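Long-range contact in stage II sporulation protein E (SpoIIE) (Moorella thermoacetica, PDB 3ZT9), which probably acts as a manganese-dependent serine/threonine phosphatase of the PP2C type in a stressosome system adapted to control secondary messenger signalling: residues A22-R27 and S56-M61. Residues are numbered along the deposited sequence; the frame is centred on the assembly and turned at random.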
ATOM      1  N   ALA A  22       0.582  -2.662   8.048  1.00 14.71           N
ATOM      2  CA  ALA A  22       1.169  -3.851   7.455  1.00 18.39           C
ATOM      3  C   ALA A  22       1.436  -3.663   5.965  1.00 14.61           C
ATOM      4  O   ALA A  22       0.706  -2.948   5.297  1.00 15.95           O
ATOM      5  CB  ALA A  22       0.253  -5.057   7.663  1.00 20.29           C
ATOM      6  N   CYS A  23       2.463  -4.352   5.460  1.00 16.43           N
ATOM      7  CA  CYS A  23       2.845  -4.338   4.037  1.00 12.26           C
ATOM      8  C   CYS A  23       2.829  -5.755   3.435  1.00 21.56           C
ATOM      9  O   CYS A  23       3.130  -6.736   4.118  1.00 18.56           O
ATOM     10  CB  CYS A  23       4.274  -3.760   3.889  1.00 14.19           C
ATOM     11  SG  CYS A  23       4.338  -2.024   4.343  1.00 20.93           S
ATOM     12  N   LEU A  24       2.499  -5.844   2.144  1.00 18.80           N
ATOM     13  CA  LEU A  24       2.580  -7.093   1.385  1.00 23.47           C
ATOM     14  C   LEU A  24       3.229  -6.797   0.040  1.00 18.65           C
ATOM     15  O   LEU A  24       2.888  -5.816  -0.616  1.00 14.34           O
ATOM     16  CB  LEU A  24       1.180  -7.638   1.106  1.00 29.47           C
ATOM     17  CG  LEU A  24       1.115  -8.870   0.194  1.00 41.45           C
ATOM     18  CD1 LEU A  24       1.663 -10.083   0.901  1.00 36.65           C
ATOM     19  CD2 LEU A  24      -0.316  -9.120  -0.231  1.00 48.10           C
ATOM     20  N   VAL A  25       4.205  -7.605  -0.325  1.00 16.49           N
ATOM     21  CA  VAL A  25       4.732  -7.648  -1.688  1.00 15.70           C
ATOM     22  C   VAL A  25       4.680  -9.100  -2.088  1.00 22.31           C
ATOM     23  O   VAL A  25       5.290  -9.945  -1.443  1.00 18.89           O
ATOM     24  CB  VAL A  25       6.196  -7.137  -1.790  1.00 18.94           C
ATOM     25  CG1 VAL A  25       6.711  -7.317  -3.191  1.00 21.96           C
ATOM     26  CG2 VAL A  25       6.217  -5.644  -1.345  1.00 28.59           C
ATOM     27  N   LYS A  26       3.976  -9.406  -3.164  1.00 16.48           N
ATOM     28  CA  LYS A  26       3.846 -10.794  -3.576  1.00 19.81           C
ATOM     29  C   LYS A  26       3.956 -10.898  -5.088  1.00 24.08           C
ATOM     30  O   LYS A  26       3.316 -10.150  -5.807  1.00 22.74           O
ATOM     31  CB  LYS A  26       2.519 -11.367  -3.051  1.00 26.95           C
ATOM     32  CG  LYS A  26       2.336 -12.893  -3.270  1.00 56.62           C
ATOM     33  CD  LYS A  26       3.584 -13.685  -2.866  1.00 76.34           C
ATOM     34  CE  LYS A  26       3.433 -15.231  -2.944  1.00 92.85           C
ATOM     35  NZ  LYS A  26       3.254 -15.865  -4.299  1.00 97.10           N
ATOM     36  N   ARG A  27       4.819 -11.798  -5.552  1.00 19.84           N
ATOM     37  CA  ARG A  27       5.152 -11.912  -6.956  1.00 30.98           C
ATOM     38  C   ARG A  27       4.560 -13.214  -7.426  1.00 49.40           C
ATOM     39  O   ARG A  27       4.755 -14.267  -6.810  1.00 34.55           O
ATOM     40  CB  ARG A  27       6.670 -11.900  -7.175  1.00 46.21           C
ATOM     41  CG  ARG A  27       7.416 -10.878  -6.315  1.00 54.35           C
ATOM     42  CD  ARG A  27       8.888 -10.776  -6.690  1.00 60.37           C
ATOM     43  NE  ARG A  27       9.618  -9.812  -5.860  1.00 48.89           N
ATOM     44  CZ  ARG A  27      10.137  -8.669  -6.305  1.00 44.49           C
ATOM     45  NH1 ARG A  27      10.009  -8.321  -7.581  1.00 41.33           N
ATOM     46  NH2 ARG A  27      10.790  -7.872  -5.475  1.00 50.39           N
ATOM     47  N   SER A  56      -5.645 -11.766   4.079  1.00 22.21           N
ATOM     48  CA  SER A  56      -6.831 -11.930   3.254  1.00 23.32           C
ATOM     49  C   SER A  56      -6.561 -11.609   1.775  1.00 18.99           C
ATOM     50  O   SER A  56      -6.991 -12.333   0.873  1.00 21.09           O
ATOM     51  CB  SER A  56      -7.961 -11.052   3.756  1.00 22.70           C
ATOM     52  OG  SER A  56      -9.093 -11.325   2.944  1.00 27.45           O
ATOM     53  N   MET A  57      -5.871 -10.507   1.525  1.00 18.81           N
ATOM     54  CA  MET A  57      -5.482 -10.150   0.160  1.00 19.88           C
ATOM     55  C   MET A  57      -4.646 -11.228  -0.480  1.00 23.00           C
ATOM     56  O   MET A  57      -4.904 -11.642  -1.624  1.00 23.74           O
ATOM     57  CB  MET A  57      -4.698  -8.847   0.168  1.00 19.24           C
ATOM     58  CG  MET A  57      -5.576  -7.685   0.454  1.00 19.82           C
ATOM     59  SD  MET A  57      -4.606  -6.167   0.323  1.00 24.36           S
ATOM     60  CE  MET A  57      -5.907  -4.982   0.386  1.00 25.14           C
ATOM     61  N   GLU A  58      -3.643 -11.698   0.243  1.00 17.64           N
ATOM     62  CA  GLU A  58      -2.754 -12.693  -0.324  1.00 26.36           C
ATOM     63  C   GLU A  58      -3.563 -13.915  -0.694  1.00 29.28           C
ATOM     64  O   GLU A  58      -3.360 -14.536  -1.744  1.00 39.69           O
ATOM     65  CB  GLU A  58      -1.658 -13.080   0.661  1.00 25.69           C
ATOM     66  CG  GLU A  58      -0.888 -14.293   0.166  1.00 41.65           C
ATOM     67  CD  GLU A  58       0.437 -14.500   0.874  1.00 44.14           C
ATOM     68  OE1 GLU A  58       0.732 -13.756   1.831  1.00 36.19           O
ATOM     69  OE2 GLU A  58       1.180 -15.413   0.454  1.00 43.53           O
ATOM     70  N   SER A  59      -4.514 -14.268   0.146  1.00 27.53           N
ATOM     71  CA  SER A  59      -5.287 -15.478  -0.122  1.00 32.17           C
ATOM     72  C   SER A  59      -6.217 -15.283  -1.344  1.00 33.87           C
ATOM     73  O   SER A  59      -6.649 -16.248  -1.953  1.00 39.22           O
ATOM     74  CB  SER A  59      -6.083 -15.877   1.119  1.00 36.51           C
ATOM     75  OG  SER A  59      -7.205 -15.034   1.270  1.00 41.81           O
ATOM     76  N   SER A  60      -6.502 -14.032  -1.694  1.00 28.66           N
ATOM     77  CA  SER A  60      -7.485 -13.691  -2.731  1.00 29.59           C
ATOM     78  C   SER A  60      -6.837 -13.197  -4.021  1.00 27.82           C
ATOM     79  O   SER A  60      -7.518 -12.751  -4.933  1.00 26.02           O
ATOM     80  CB  SER A  60      -8.385 -12.565  -2.229  1.00 37.85           C
ATOM     81  OG  SER A  60      -9.054 -12.955  -1.061  1.00 43.61           O
ATOM     82  N   MET A  61      -5.526 -13.262  -4.112  1.00 25.75           N
ATOM     83  CA  MET A  61      -4.881 -12.812  -5.333  1.00 38.29           C
ATOM     84  C   MET A  61      -5.382 -13.448  -6.597  1.00 41.42           C
ATOM     85  O   MET A  61      -5.682 -14.626  -6.659  1.00 38.43           O
ATOM     86  CB  MET A  61      -3.404 -13.045  -5.239  1.00 46.97           C
ATOM     87  CG  MET A  61      -2.896 -11.985  -4.413  1.00 54.83           C
ATOM     88  SD  MET A  61      -1.204 -11.945  -4.011  1.00 48.65           S
ATOM     89  CE  MET A  61      -1.318 -10.537  -2.973  1.00 49.74           C
TER
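L24 and M61 meet tip to tip, the CD2 methyl of L24 only 3.2 Å from the CE methyl of M61, closer than two methyls normally settle, so the exact spacing is doubtful. M61 spans the gap with a chain extended beyond CG, which carries SD and CE from the loop that follows helix 43-60 across to the strand. Its thioether also lies obliquely against the aliphatic base of K26, with SD 3.7 Å from K26 CG. M57 adds a looser apolar touch through its CB, 4.4 Å from L24 CD2, before its side chain turns off toward A35 and helix 65-76. These contacts pack an edge strand, 21-28, of one of the two antiparallel sheets against the C-terminal end of helix 43-60, part of the helical layer outside the beta sandwich of the PP2C fold; I54 of the same helix also touches L24. On the exposed side E58 lays its carboxylate against carbon atoms of both strand side chains, which its extended chain crosses at about a right angle. OE1 stands 3.9 Å from L24 CD1, while OE2 lies 4.1 Å from K26 CE. The K26 chain bends at chi2 (47°) and chi4 (67°), and its NZ makes a weak hydrogen bond to R27 O. K26 NZ and E58 OE2 remain 5.2 Å apart, too far for a salt bridge, although their opposite charges probably attract weakly.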